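PDB 2V5I: salmonella typhimurium DB7155 bacteriophage DET7 tailspike from Bacteriophage, which binds the O-antigen on the surface of Salmonella and probably hydrolyses it, serving as the trimeric receptor-binding tailspike of phage Det7. Local coordinates for residues N365-N370 with I393-R398; N408-S413 with K430-N435; M359-Y364 with I386-D391; F277-A282 with V324-V329. All blocks are in the same frame, centred on the assembly; numbering follows the deposited sequence. Where two conformers were deposited one is given.

Contact 1: residues N365-N370 with I393-R398; sequences NRVFSN and IVNGIR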
loop_
_atom_site.group_PDB
_atom_site.type_symbol
_atom_site.label_atom_id
_atom_site.label_comp_id
_atom_site.label_asym_id
_atom_site.label_seq_id
_atom_site.Cartn_x
_atom_site.Cartn_y
_atom_site.Cartn_z
ATOM N N ASN A 365 -12.934 7.268 -18.627
ATOM C CA ASN A 365 -11.650 6.698 -19.082
ATOM C C ASN A 365 -10.537 6.757 -18.039
ATOM O O ASN A 365 -9.352 7.070 -18.351
ATOM C CB ASN A 365 -11.168 7.374 -20.371
ATOM C CG ASN A 365 -10.001 6.605 -21.059
ATOM O OD1 ASN A 365 -10.076 5.382 -21.239
ATOM N ND2 ASN A 365 -8.966 7.330 -21.482
ATOM N N ARG A 366 -10.954 6.454 -16.796
ATOM C CA ARG A 366 -10.009 6.406 -15.671
ATOM C C ARG A 366 -9.912 4.995 -15.135
ATOM O O ARG A 366 -10.864 4.245 -15.183
ATOM C CB ARG A 366 -10.507 7.326 -14.549
ATOM C CG ARG A 366 -9.544 7.520 -13.359
ATOM C CD ARG A 366 -9.810 8.825 -12.581
ATOM N NE ARG A 366 -9.507 10.024 -13.423
ATOM C CZ ARG A 366 -9.696 11.276 -13.111
ATOM N NH1 ARG A 366 -10.134 11.596 -11.934
ATOM N NH2 ARG A 366 -9.375 12.198 -14.015
ATOM N N VAL A 367 -8.731 4.657 -14.625
ATOM C CA VAL A 367 -8.451 3.329 -14.034
ATOM C C VAL A 367 -8.296 3.471 -12.528
ATOM O O VAL A 367 -7.518 4.265 -12.075
ATOM C CB VAL A 367 -7.174 2.682 -14.618
ATOM C CG1 VAL A 367 -6.984 1.262 -14.017
ATOM C CG2 VAL A 367 -7.262 2.587 -16.129
ATOM N N PHE A 368 -8.959 2.572 -11.784
ATOM C CA PHE A 368 -8.907 2.493 -10.333
ATOM C C PHE A 368 -8.369 1.107 -9.971
ATOM O O PHE A 368 -8.936 0.114 -10.462
ATOM C CB PHE A 368 -10.314 2.619 -9.760
ATOM C CG PHE A 368 -10.971 3.926 -10.071
ATOM C CD1 PHE A 368 -11.703 4.089 -11.231
ATOM C CD2 PHE A 368 -10.925 4.957 -9.138
ATOM C CE1 PHE A 368 -12.312 5.325 -11.523
ATOM C CE2 PHE A 368 -11.497 6.185 -9.439
ATOM C CZ PHE A 368 -12.228 6.353 -10.591
ATOM N N SER A 369 -7.235 0.995 -9.250
ATOM C CA SER A 369 -6.681 -0.311 -8.924
ATOM C C SER A 369 -6.427 -0.389 -7.418
ATOM O O SER A 369 -5.949 0.579 -6.814
ATOM C CB SER A 369 -5.399 -0.591 -9.702
ATOM O OG SER A 369 -5.590 -0.372 -11.109
ATOM N N ASN A 370 -6.743 -1.537 -6.828
ATOM C CA ASN A 370 -6.400 -1.840 -5.439
ATOM C C ASN A 370 -7.082 -0.871 -4.480
ATOM O O ASN A 370 -6.458 -0.075 -3.783
ATOM C CB ASN A 370 -4.893 -1.842 -5.212
ATOM C CG ASN A 370 -4.506 -2.600 -3.981
ATOM O OD1 ASN A 370 -5.214 -3.529 -3.570
ATOM N ND2 ASN A 370 -3.410 -2.192 -3.351
ATOM N N ILE A 393 -12.432 1.564 -15.492
ATOM C CA ILE A 393 -11.987 0.185 -15.189
ATOM C C ILE A 393 -11.674 0.162 -13.709
ATOM O O ILE A 393 -11.021 1.100 -13.211
ATOM C CB ILE A 393 -10.676 -0.155 -15.971
ATOM C CG1 ILE A 393 -10.913 -0.190 -17.483
ATOM C CG2 ILE A 393 -10.013 -1.453 -15.490
ATOM C CD1 ILE A 393 -11.879 -1.181 -17.930
ATOM N N VAL A 394 -12.181 -0.851 -12.985
ATOM C CA VAL A 394 -11.783 -1.068 -11.597
ATOM C C VAL A 394 -11.108 -2.446 -11.521
ATOM O O VAL A 394 -11.689 -3.435 -11.932
ATOM C CB VAL A 394 -12.995 -0.997 -10.643
ATOM C CG1 VAL A 394 -12.532 -1.180 -9.235
ATOM C CG2 VAL A 394 -13.664 0.293 -10.849
ATOM N N ASN A 395 -9.854 -2.508 -11.023
ATOM C CA ASN A 395 -9.086 -3.743 -10.918
ATOM C C ASN A 395 -8.813 -3.977 -9.441
ATOM O O ASN A 395 -7.838 -3.422 -8.910
ATOM C CB ASN A 395 -7.672 -3.556 -11.523
ATOM C CG ASN A 395 -7.658 -3.382 -13.006
ATOM O OD1 ASN A 395 -8.292 -4.144 -13.720
ATOM N ND2 ASN A 395 -6.873 -2.366 -13.499
ATOM N N GLY A 396 -9.618 -4.777 -8.753
ATOM C CA GLY A 396 -9.362 -5.133 -7.390
ATOM C C GLY A 396 -10.008 -4.148 -6.443
ATOM O O GLY A 396 -9.530 -3.028 -6.274
ATOM N N ILE A 397 -11.131 -4.546 -5.858
ATOM C CA ILE A 397 -11.915 -3.673 -4.986
ATOM C C ILE A 397 -12.574 -4.501 -3.889
ATOM O O ILE A 397 -13.299 -5.442 -4.149
ATOM C CB ILE A 397 -12.931 -2.792 -5.775
ATOM C CG1 ILE A 397 -13.774 -1.949 -4.801
ATOM C CG2 ILE A 397 -13.811 -3.624 -6.746
ATOM C CD1 ILE A 397 -14.500 -0.794 -5.451
ATOM N N ARG A 398 -12.336 -4.065 -2.651
ATOM C CA ARG A 398 -12.965 -4.648 -1.475
ATOM C C ARG A 398 -14.081 -3.715 -1.099
ATOM O O ARG A 398 -13.843 -2.526 -0.924
ATOM C CB ARG A 398 -11.929 -4.751 -0.354
ATOM C CG ARG A 398 -10.860 -5.774 -0.721
ATOM C CD ARG A 398 -9.576 -5.559 -0.106
ATOM N NE ARG A 398 -8.901 -4.350 -0.557
ATOM C CZ ARG A 398 -7.947 -4.287 -1.459
ATOM N NH1 ARG A 398 -7.565 -5.376 -2.110
ATOM N NH2 ARG A 398 -7.383 -3.101 -1.709
HETATM O O HOH W 1 -6.434 -0.302 -0.884
#

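Contact 2: residues N408-S413 with K430-N435; sequences NGLVIS and KILVGN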
loop_
_atom_site.group_PDB
_atom_site.type_symbol
_atom_site.label_atom_id
_atom_site.label_comp_id
_atom_site.label_asym_id
_atom_site.label_seq_id
_atom_site.Cartn_x
_atom_site.Cartn_y
_atom_site.Cartn_z
ATOM N N ASN A 408 -30.940 1.966 2.331
ATOM C CA ASN A 408 -30.951 2.751 1.105
ATOM C C ASN A 408 -29.742 2.499 0.243
ATOM O O ASN A 408 -28.639 2.253 0.769
ATOM C CB ASN A 408 -30.988 4.249 1.402
ATOM C CG ASN A 408 -32.235 4.660 2.126
ATOM O OD1 ASN A 408 -33.322 4.215 1.774
ATOM N ND2 ASN A 408 -32.100 5.511 3.141
ATOM N N GLY A 409 -29.951 2.573 -1.075
ATOM C CA GLY A 409 -28.857 2.642 -2.023
ATOM C C GLY A 409 -28.236 1.327 -2.414
ATOM O O GLY A 409 -28.486 0.278 -1.785
ATOM N N LEU A 410 -27.393 1.403 -3.424
ATOM C CA LEU A 410 -26.588 0.281 -3.862
ATOM C C LEU A 410 -25.208 0.303 -3.175
ATOM O O LEU A 410 -24.744 1.350 -2.727
ATOM C CB LEU A 410 -26.360 0.342 -5.368
ATOM C CG LEU A 410 -27.627 0.333 -6.240
ATOM C CD1 LEU A 410 -27.319 0.726 -7.675
ATOM C CD2 LEU A 410 -28.175 -1.061 -6.170
ATOM N N VAL A 411 -24.520 -0.810 -3.227
ATOM C CA VAL A 411 -23.123 -0.837 -2.800
ATOM C C VAL A 411 -22.295 -0.196 -3.919
ATOM O O VAL A 411 -21.483 0.683 -3.655
ATOM C CB VAL A 411 -22.644 -2.239 -2.484
ATOM C CG1 VAL A 411 -21.131 -2.268 -2.172
ATOM C CG2 VAL A 411 -23.404 -2.788 -1.323
ATOM N N ILE A 412 -22.477 -0.679 -5.163
ATOM C CA ILE A 412 -21.777 -0.156 -6.319
ATOM C C ILE A 412 -22.778 0.269 -7.386
ATOM O O ILE A 412 -23.649 -0.507 -7.745
ATOM C CB ILE A 412 -20.862 -1.237 -6.968
ATOM C CG1 ILE A 412 -19.722 -1.555 -6.022
ATOM C CG2 ILE A 412 -20.277 -0.735 -8.331
ATOM C CD1 ILE A 412 -18.955 -2.821 -6.375
ATOM N N SER A 413 -22.589 1.481 -7.898
ATOM C CA SER A 413 -23.291 1.983 -9.079
ATOM C C SER A 413 -22.254 2.532 -10.053
ATOM O O SER A 413 -21.750 3.668 -9.928
ATOM C CB SER A 413 -24.239 3.076 -8.638
ATOM O OG SER A 413 -24.869 3.709 -9.749
ATOM N N LYS A 430 -27.094 -5.724 -4.917
ATOM C CA LYS A 430 -26.891 -4.298 -4.682
ATOM C C LYS A 430 -25.703 -3.782 -5.491
ATOM O O LYS A 430 -24.956 -2.905 -5.055
ATOM C CB LYS A 430 -26.677 -4.066 -3.198
ATOM C CG LYS A 430 -27.849 -4.456 -2.354
ATOM C CD LYS A 430 -29.056 -3.584 -2.599
ATOM C CE LYS A 430 -30.195 -3.974 -1.658
ATOM N NZ LYS A 430 -31.386 -3.202 -1.982
ATOM N N ILE A 431 -25.529 -4.354 -6.690
ATOM C CA ILE A 431 -24.490 -3.960 -7.624
ATOM C C ILE A 431 -25.105 -3.649 -8.968
ATOM O O ILE A 431 -25.929 -4.422 -9.460
ATOM C CB ILE A 431 -23.548 -5.150 -7.855
ATOM C CG1 ILE A 431 -22.823 -5.541 -6.575
ATOM C CG2 ILE A 431 -22.572 -4.871 -8.936
ATOM C CD1 ILE A 431 -22.188 -6.902 -6.700
ATOM N N LEU A 432 -24.712 -2.533 -9.556
ATOM C CA LEU A 432 -25.070 -2.172 -10.913
ATOM C C LEU A 432 -23.770 -1.822 -11.601
ATOM O O LEU A 432 -23.127 -0.863 -11.233
ATOM C CB LEU A 432 -26.011 -0.959 -10.911
ATOM C CG LEU A 432 -26.180 -0.086 -12.158
ATOM C CD1 LEU A 432 -27.010 -0.789 -13.208
ATOM C CD2 LEU A 432 -26.867 1.250 -11.786
ATOM N N VAL A 433 -23.354 -2.631 -12.576
ATOM C CA VAL A 433 -22.118 -2.401 -13.305
ATOM C C VAL A 433 -22.297 -2.667 -14.776
ATOM O O VAL A 433 -23.202 -3.417 -15.144
ATOM C CB VAL A 433 -20.939 -3.251 -12.768
ATOM C CG1 VAL A 433 -20.566 -2.815 -11.370
ATOM C CG2 VAL A 433 -21.267 -4.746 -12.817
ATOM N N GLY A 434 -21.445 -2.047 -15.590
ATOM C CA GLY A 434 -21.371 -2.346 -17.025
ATOM C C GLY A 434 -21.065 -3.820 -17.277
ATOM O O GLY A 434 -21.782 -4.503 -17.995
ATOM N N ASN A 435 -19.978 -4.292 -16.687
ATOM C CA ASN A 435 -19.605 -5.699 -16.776
ATOM C C ASN A 435 -18.766 -6.051 -15.549
ATOM O O ASN A 435 -18.060 -5.217 -15.000
ATOM C CB ASN A 435 -18.772 -6.025 -17.988
ATOM C CG ASN A 435 -18.929 -7.484 -18.446
ATOM O OD1 ASN A 435 -19.637 -8.300 -17.799
ATOM N ND2 ASN A 435 -18.266 -7.834 -19.523
#

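Contact 3: residues M359-Y364 with I386-D391; sequences MLAHTY and IIIIGD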
loop_
_atom_site.group_PDB
_atom_site.type_symbol
_atom_site.label_atom_id
_atom_site.label_comp_id
_atom_site.label_asym_id
_atom_site.label_seq_id
_atom_site.Cartn_x
_atom_site.Cartn_y
_atom_site.Cartn_z
ATOM N N MET A 359 -17.088 6.762 -2.252
ATOM C CA MET A 359 -16.469 7.368 -3.418
ATOM C C MET A 359 -17.549 7.867 -4.370
ATOM O O MET A 359 -18.510 7.171 -4.625
ATOM C CB MET A 359 -15.530 6.393 -4.171
ATOM C CG MET A 359 -14.767 7.057 -5.322
ATOM S SD MET A 359 -13.461 6.015 -6.023
ATOM C CE MET A 359 -14.473 4.990 -7.112
ATOM N N LEU A 360 -17.316 9.040 -4.972
ATOM C CA LEU A 360 -18.187 9.558 -6.011
ATOM C C LEU A 360 -17.255 10.078 -7.075
ATOM O O LEU A 360 -16.645 11.153 -6.953
ATOM C CB LEU A 360 -19.122 10.666 -5.490
ATOM C CG LEU A 360 -20.364 10.911 -6.347
ATOM C CD1 LEU A 360 -21.219 11.974 -5.693
ATOM C CD2 LEU A 360 -20.044 11.314 -7.751
ATOM N N ALA A 361 -17.064 9.267 -8.119
ATOM C CA ALA A 361 -16.167 9.578 -9.187
ATOM C C ALA A 361 -16.977 9.883 -10.425
ATOM O O ALA A 361 -17.483 8.992 -11.102
ATOM C CB ALA A 361 -15.216 8.389 -9.442
ATOM N N HIS A 362 -17.024 11.159 -10.774
ATOM C CA HIS A 362 -17.672 11.598 -11.992
ATOM C C HIS A 362 -16.618 11.664 -13.079
ATOM O O HIS A 362 -16.214 12.744 -13.568
ATOM C CB HIS A 362 -18.350 12.955 -11.764
ATOM C CG HIS A 362 -19.323 13.304 -12.834
ATOM N ND1 HIS A 362 -20.438 14.071 -12.586
ATOM C CD2 HIS A 362 -19.354 13.000 -14.152
ATOM C CE1 HIS A 362 -21.115 14.214 -13.709
ATOM N NE2 HIS A 362 -20.491 13.569 -14.671
ATOM N N THR A 363 -16.148 10.466 -13.460
ATOM C CA THR A 363 -14.947 10.290 -14.231
ATOM C C THR A 363 -15.210 9.429 -15.445
ATOM O O THR A 363 -16.180 8.646 -15.477
ATOM C CB THR A 363 -13.831 9.629 -13.415
ATOM O OG1 THR A 363 -14.328 8.383 -12.877
ATOM C CG2 THR A 363 -13.438 10.543 -12.261
ATOM N N TYR A 364 -14.346 9.632 -16.427
ATOM C CA TYR A 364 -14.390 9.002 -17.746
ATOM C C TYR A 364 -13.032 8.509 -18.135
ATOM O O TYR A 364 -12.062 9.244 -18.031
ATOM C CB TYR A 364 -14.856 10.038 -18.795
ATOM C CG TYR A 364 -16.167 10.661 -18.429
ATOM C CD1 TYR A 364 -16.223 11.704 -17.509
ATOM C CD2 TYR A 364 -17.347 10.194 -18.959
ATOM C CE1 TYR A 364 -17.404 12.249 -17.122
ATOM C CE2 TYR A 364 -18.556 10.743 -18.554
ATOM C CZ TYR A 364 -18.570 11.788 -17.666
ATOM O OH TYR A 364 -19.764 12.354 -17.285
ATOM N N ILE A 386 -20.484 3.412 -3.580
ATOM C CA ILE A 386 -19.406 3.576 -4.518
ATOM C C ILE A 386 -20.083 3.961 -5.848
ATOM O O ILE A 386 -20.850 3.172 -6.389
ATOM C CB ILE A 386 -18.627 2.241 -4.666
ATOM C CG1 ILE A 386 -18.004 1.793 -3.327
ATOM C CG2 ILE A 386 -17.603 2.330 -5.758
ATOM C CD1 ILE A 386 -17.699 0.267 -3.287
ATOM N N ILE A 387 -19.784 5.139 -6.382
ATOM C CA ILE A 387 -20.420 5.669 -7.592
ATOM C C ILE A 387 -19.327 6.038 -8.585
ATOM O O ILE A 387 -18.375 6.731 -8.227
ATOM C CB ILE A 387 -21.193 6.934 -7.247
ATOM C CG1 ILE A 387 -22.331 6.598 -6.280
ATOM C CG2 ILE A 387 -21.681 7.636 -8.538
ATOM C CD1 ILE A 387 -22.642 7.732 -5.270
ATOM N N ILE A 388 -19.419 5.496 -9.804
ATOM C CA ILE A 388 -18.578 5.887 -10.912
ATOM C C ILE A 388 -19.535 6.197 -12.048
ATOM O O ILE A 388 -20.351 5.370 -12.406
ATOM C CB ILE A 388 -17.581 4.782 -11.350
ATOM C CG1 ILE A 388 -16.701 4.348 -10.164
ATOM C CG2 ILE A 388 -16.735 5.266 -12.518
ATOM C CD1 ILE A 388 -15.785 3.179 -10.484
ATOM N N ILE A 389 -19.401 7.372 -12.667
ATOM C CA ILE A 389 -20.379 7.810 -13.679
ATOM C C ILE A 389 -20.044 7.349 -15.085
ATOM O O ILE A 389 -20.914 6.835 -15.782
ATOM C CB ILE A 389 -20.474 9.349 -13.701
ATOM C CG1 ILE A 389 -20.930 9.864 -12.349
ATOM C CG2 ILE A 389 -21.392 9.823 -14.836
ATOM C CD1 ILE A 389 -22.318 9.395 -11.892
ATOM N N GLY A 390 -18.794 7.504 -15.503
ATOM C CA GLY A 390 -18.382 7.211 -16.862
ATOM C C GLY A 390 -17.704 5.887 -17.116
ATOM O O GLY A 390 -17.852 4.932 -16.329
ATOM N N ASP A 391 -17.041 5.781 -18.273
ATOM C CA ASP A 391 -16.487 4.516 -18.791
ATOM C C ASP A 391 -15.119 4.214 -18.184
ATOM O O ASP A 391 -14.098 4.587 -18.757
ATOM C CB ASP A 391 -16.362 4.562 -20.312
ATOM C CG ASP A 391 -15.503 5.750 -20.822
ATOM O OD1 ASP A 391 -15.616 6.905 -20.312
ATOM O OD2 ASP A 391 -14.693 5.516 -21.755
#

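Contact 4: residues F277-A282 with V324-V329; sequences FRDSVA and VDNILV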
loop_
_atom_site.group_PDB
_atom_site.type_symbol
_atom_site.label_atom_id
_atom_site.label_comp_id
_atom_site.label_asym_id
_atom_site.label_seq_id
_atom_site.Cartn_x
_atom_site.Cartn_y
_atom_site.Cartn_z
ATOM N N PHE A 277 -1.387 13.590 -4.516
ATOM C CA PHE A 277 -2.129 13.380 -3.280
ATOM C C PHE A 277 -1.740 11.981 -2.832
ATOM O O PHE A 277 -2.247 10.987 -3.392
ATOM C CB PHE A 277 -3.635 13.545 -3.477
ATOM C CG PHE A 277 -3.997 14.934 -3.841
ATOM C CD1 PHE A 277 -4.191 15.871 -2.851
ATOM C CD2 PHE A 277 -4.114 15.324 -5.185
ATOM C CE1 PHE A 277 -4.463 17.212 -3.213
ATOM C CE2 PHE A 277 -4.347 16.644 -5.505
ATOM C CZ PHE A 277 -4.506 17.571 -4.516
ATOM N N ARG A 278 -0.696 11.906 -1.971
ATOM C CA ARG A 278 -0.074 10.615 -1.646
ATOM C C ARG A 278 0.258 10.485 -0.164
ATOM O O ARG A 278 0.570 11.458 0.509
ATOM C CB ARG A 278 1.234 10.382 -2.436
ATOM C CG ARG A 278 1.081 10.359 -3.942
ATOM C CD ARG A 278 2.321 9.758 -4.614
ATOM N NE ARG A 278 3.490 10.581 -4.347
ATOM C CZ ARG A 278 4.535 10.277 -3.562
ATOM N NH1 ARG A 278 4.613 9.104 -2.924
ATOM N NH2 ARG A 278 5.515 11.163 -3.370
ATOM N N ASP A 279 0.107 9.268 0.351
ATOM C CA ASP A 279 0.513 8.942 1.713
ATOM C C ASP A 279 -0.175 9.848 2.750
ATOM O O ASP A 279 0.405 10.182 3.779
ATOM C CB ASP A 279 2.044 9.037 1.866
ATOM C CG ASP A 279 2.856 8.169 0.910
ATOM O OD1 ASP A 279 2.357 7.232 0.248
ATOM O OD2 ASP A 279 4.102 8.433 0.876
ATOM N N SER A 280 -1.436 10.197 2.484
ATOM C CA SER A 280 -2.152 11.190 3.304
ATOM C C SER A 280 -3.483 10.641 3.826
ATOM O O SER A 280 -3.977 9.628 3.371
ATOM C CB SER A 280 -2.357 12.476 2.534
ATOM O OG SER A 280 -1.123 13.068 2.195
ATOM N N VAL A 281 -3.996 11.278 4.888
ATOM C CA VAL A 281 -5.102 10.723 5.676
ATOM C C VAL A 281 -6.080 11.820 5.994
ATOM O O VAL A 281 -5.675 12.901 6.435
ATOM C CB VAL A 281 -4.570 10.164 7.010
ATOM C CG1 VAL A 281 -5.723 9.596 7.797
ATOM C CG2 VAL A 281 -3.505 9.057 6.750
ATOM N N ALA A 282 -7.386 11.589 5.690
ATOM C CA ALA A 282 -8.455 12.537 6.113
ATOM C C ALA A 282 -9.365 11.810 7.073
ATOM O O ALA A 282 -9.893 10.752 6.747
ATOM C CB ALA A 282 -9.243 13.083 4.932
ATOM N N VAL A 324 -2.711 10.138 -7.538
ATOM C CA VAL A 324 -3.430 9.763 -6.314
ATOM C C VAL A 324 -3.084 8.341 -5.955
ATOM O O VAL A 324 -3.380 7.424 -6.728
ATOM C CB VAL A 324 -4.979 9.876 -6.502
ATOM C CG1 VAL A 324 -5.724 9.475 -5.226
ATOM C CG2 VAL A 324 -5.345 11.286 -6.883
ATOM N N ASP A 325 -2.354 8.170 -4.839
ATOM C CA ASP A 325 -1.864 6.845 -4.401
ATOM C C ASP A 325 -1.632 6.826 -2.904
ATOM O O ASP A 325 -1.087 7.749 -2.327
ATOM C CB ASP A 325 -0.507 6.530 -5.104
ATOM C CG ASP A 325 0.077 5.183 -4.706
ATOM O OD1 ASP A 325 -0.490 4.135 -5.078
ATOM O OD2 ASP A 325 1.143 5.156 -4.035
ATOM N N ASN A 326 -2.085 5.742 -2.277
ATOM C CA ASN A 326 -1.861 5.481 -0.877
ATOM C C ASN A 326 -2.481 6.550 0.022
ATOM O O ASN A 326 -1.822 7.203 0.807
ATOM C CB ASN A 326 -0.373 5.335 -0.543
ATOM C CG ASN A 326 -0.158 4.906 0.880
ATOM O OD1 ASN A 326 -1.031 4.279 1.466
ATOM N ND2 ASN A 326 1.014 5.210 1.441
ATOM N N ILE A 327 -3.789 6.714 -0.150
ATOM C CA ILE A 327 -4.556 7.639 0.695
ATOM C C ILE A 327 -5.591 6.895 1.515
ATOM O O ILE A 327 -6.079 5.852 1.113
ATOM C CB ILE A 327 -5.217 8.775 -0.154
ATOM C CG1 ILE A 327 -6.145 8.258 -1.243
ATOM C CG2 ILE A 327 -4.143 9.670 -0.764
ATOM C CD1 ILE A 327 -7.095 9.247 -1.763
ATOM N N LEU A 328 -5.961 7.478 2.658
ATOM C CA LEU A 328 -6.883 6.842 3.621
ATOM C C LEU A 328 -7.902 7.871 4.093
ATOM O O LEU A 328 -7.527 9.018 4.369
ATOM C CB LEU A 328 -6.123 6.321 4.842
ATOM C CG LEU A 328 -6.922 5.817 6.067
ATOM C CD1 LEU A 328 -7.718 4.612 5.732
ATOM C CD2 LEU A 328 -5.985 5.566 7.271
ATOM N N VAL A 329 -9.184 7.487 4.071
ATOM C CA VAL A 329 -10.242 8.347 4.595
ATOM C C VAL A 329 -11.103 7.530 5.570
ATOM O O VAL A 329 -11.470 6.409 5.256
ATOM C CB VAL A 329 -11.142 8.917 3.481
ATOM C CG1 VAL A 329 -12.254 9.797 4.062
ATOM C CG2 VAL A 329 -10.335 9.715 2.400
HETATM O O HOH W 2 2.840 6.771 -2.694
HETATM O O HOH W 3 -2.402 6.874 3.706
#

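Contact 1: residues N365-N370 with I393-R398
Val367, Phe368 and Ser369 pair in parallel register with Ile393, Val394 and Asn395, a strand-on-strand contact buried between consecutive turns of the solenoid. Four backbone hydrogen bonds, from Arg366 O to Asn370 N, join the segments, the shortest from Asn395 N to Phe368 O at 2.8 Å. Phe368 and Val394 turn into the coil, where a large ring suits the hydrocarbon interior: Ile393 O lies at the ring's edge, 3.6 Å from Phe368 CD1, and the ring also packs on Met359 and Ala361. On the other face, Val367 CG1 lies 3.7 Å from Asn395 ND2, which bonds weakly to Ser369 OG (3.4 Å) and to Ala400 O of the second subunit; Ile374 and Ile402 of that subunit pack here too. Such stacking of short parallel strands is the right-handed beta-helix of the P22 tailspike family, and here it reaches a corner. Asn370 adopts left-handed backbone angles there, which asparagine tolerates well, while Gly396 has phi 90° and psi 103°, which call for glycine. The Asn370 side chain, its CG opposite the main-chain nitrogen (chi1 -160°), offers OD1 to Arg398 NH2 at 2.9 Å, in the guanidinium plane but above the amide plane. Asn370 ND2 bonds to Asn348, and Arg398 NE to Thr372.

Contact 2: residues N408-S413 with K430-N435
Between Val411, Ile412, Lys430 and Leu432 the flat groups that meet are peptide units; no ring or side-chain amide takes part. Val411 N meets Lys430 O in the carbonyl plane, at 2.8 Å. Ile412 N makes a second, weak bond to the same oxygen at 3.3 Å. The Ile412 carbonyl is met less squarely, since Leu432 N, at 2.9 Å, is tilted 28° from its plane.

Two donors on one oxygen follow from the course of the chain. Leu410 lies opposite Lys430 and Ile412 opposite Ile431, so Val411, with psi -52°, is one residue more on its side before the parallel pairing begins. The apolar side chain of Val411 packs on Lys430 at this kink: CB lies against the carbonyl oxygen, and CG2 crosses Lys430 CB at about a right angle, 4.0 Å away. The methylenes of Lys430 run on past Gly409, helped by a bend at chi2.

Leu410 reaches along the outer side, its CD1 3.9 Å from Leu432 CB, and Leu432 CD2 comes to 3.8 Å from Ser413 OG. On the other face Ile412 and Ile431 turn into the beta-helix interior, against Leu422, which explains their bulk; Ile431 also packs on Phe449 of the second subunit and Val440 of the third. Strand 431-433 is the last of its parallel face in this chain.

Two good backbone bonds and one weak one thus set the register, and apolar packing supplies the side-chain contact; no salt bridge or side-chain hydrogen bond joins the segments directly.

Contact 3: residues M359-Y364 with I386-D391
Met359, Leu360 and Ala361 pair in parallel with Ile386, Ile387 and Ile388, the strand axes only 3° apart. Backbone hydrogen bonds come first: Ala361 N gives an almost straight bond to Ile387 O at 2.9 Å, with Ile387 N to Met359 O and Ile389 N to Ala361 O before and after it. Past these, the chain makes an inverse gamma turn centred on His362, and Gly390 N reaches Thr363 O in a weak, bent bond.

Apolar packing fills the inner face. Met359 is extended until chi3, where the bend brings CE to 3.8 Å from Ile388 CG1; a long flexible thioether suits such a reach. Ala361, small, lets Phe368 in beside it. Thr363 OG1 is buried here and has no polar partner in the model. On the outer face Leu360 CG meets Ile387 CD1 at 4.1 Å.

Aromatic contacts gather at the turn. Ile389 CG1 lies over one face of the His362 imidazole, 4.0 Å from its centroid, in a CH-pi contact. His316 stacks with the same ring. His362 NE2 and Tyr364 OH share a hydrogen bond of 3.0 Å, which helps fix how both rings are turned. The bare CA of Gly390 comes to 3.8 Å from Tyr364 CD2, a closeness that suits glycine, and Asp391 OD1 sits at the ring edge, 3.6 Å from Tyr364 CB.

Successive turns paired in parallel and in register over a largely apolar inner face are the architecture of the right-handed parallel beta-helix.

Contact 4: residues F277-A282 with V324-V329
Two stacked corners of the beta-helix, at Asp279 and Asn326, meet here with the parallel strands on either side of them. Both corner residues have positive phi, which aspartate and asparagine accept more readily than branched residues. Asp279 N makes weak bonds to Asn326 O and Asp325 O, whereas past the corner regular pairing resumes with Leu328 N to Ser280 O at 3.0 Å, followed by Ala282 N to Leu328 O. In the conformer given, Asn326 ND2 would reach Asp279 OD1 (2.7 Å) from above the carboxylate plane, a bond made doubtful by a second conformer. A water accepts a bond from Arg278 NH1 at 2.9 Å, in the guanidinium plane, and lies within reach of both Asp325 OD2 and Asp279 OD1; Arg278 NE is held by Gln276 and Asp325 OD1 by Ser347. On the inner face, Ile327 CG2 rests 3.5 Å from Phe277 O, and Phe277 and Val324 line the coil near Leu292. On the other face, Val281 CG1 and Leu328 CD2 lie side by side, 4.1 Å apart. Corners stack beside apolar interior strands, as in the right-handed parallel beta-helix of the P22 tailspike family, with Asn326 meeting its copies in the other two subunits.

How the contacts relate
Contacts 1, 2 and 3 are neighbouring parts of one solenoid. Contacts 1 and 3 have centres about 11 Å apart and alternate along the chain, each strand of contact 3 leading into one of contact 1; inside the coil Val394 CG2 meets Ile388 CD1 at 3.6 Å, and Asn365 N probably bonds to Asp391 O. Strand 386-388 of contact 3 pairs in turn with strand 412-414 of contact 2, where Ser413 N and Ile386 O lie 2.9 Å apart, probably hydrogen-bonded. Contact 4 stands earlier in the helix, its centre about 16 Å from that of contact 1 and about 25 Å from that of contact 2. Contacts 1, 2 and 4 also touch other subunits of the trimer.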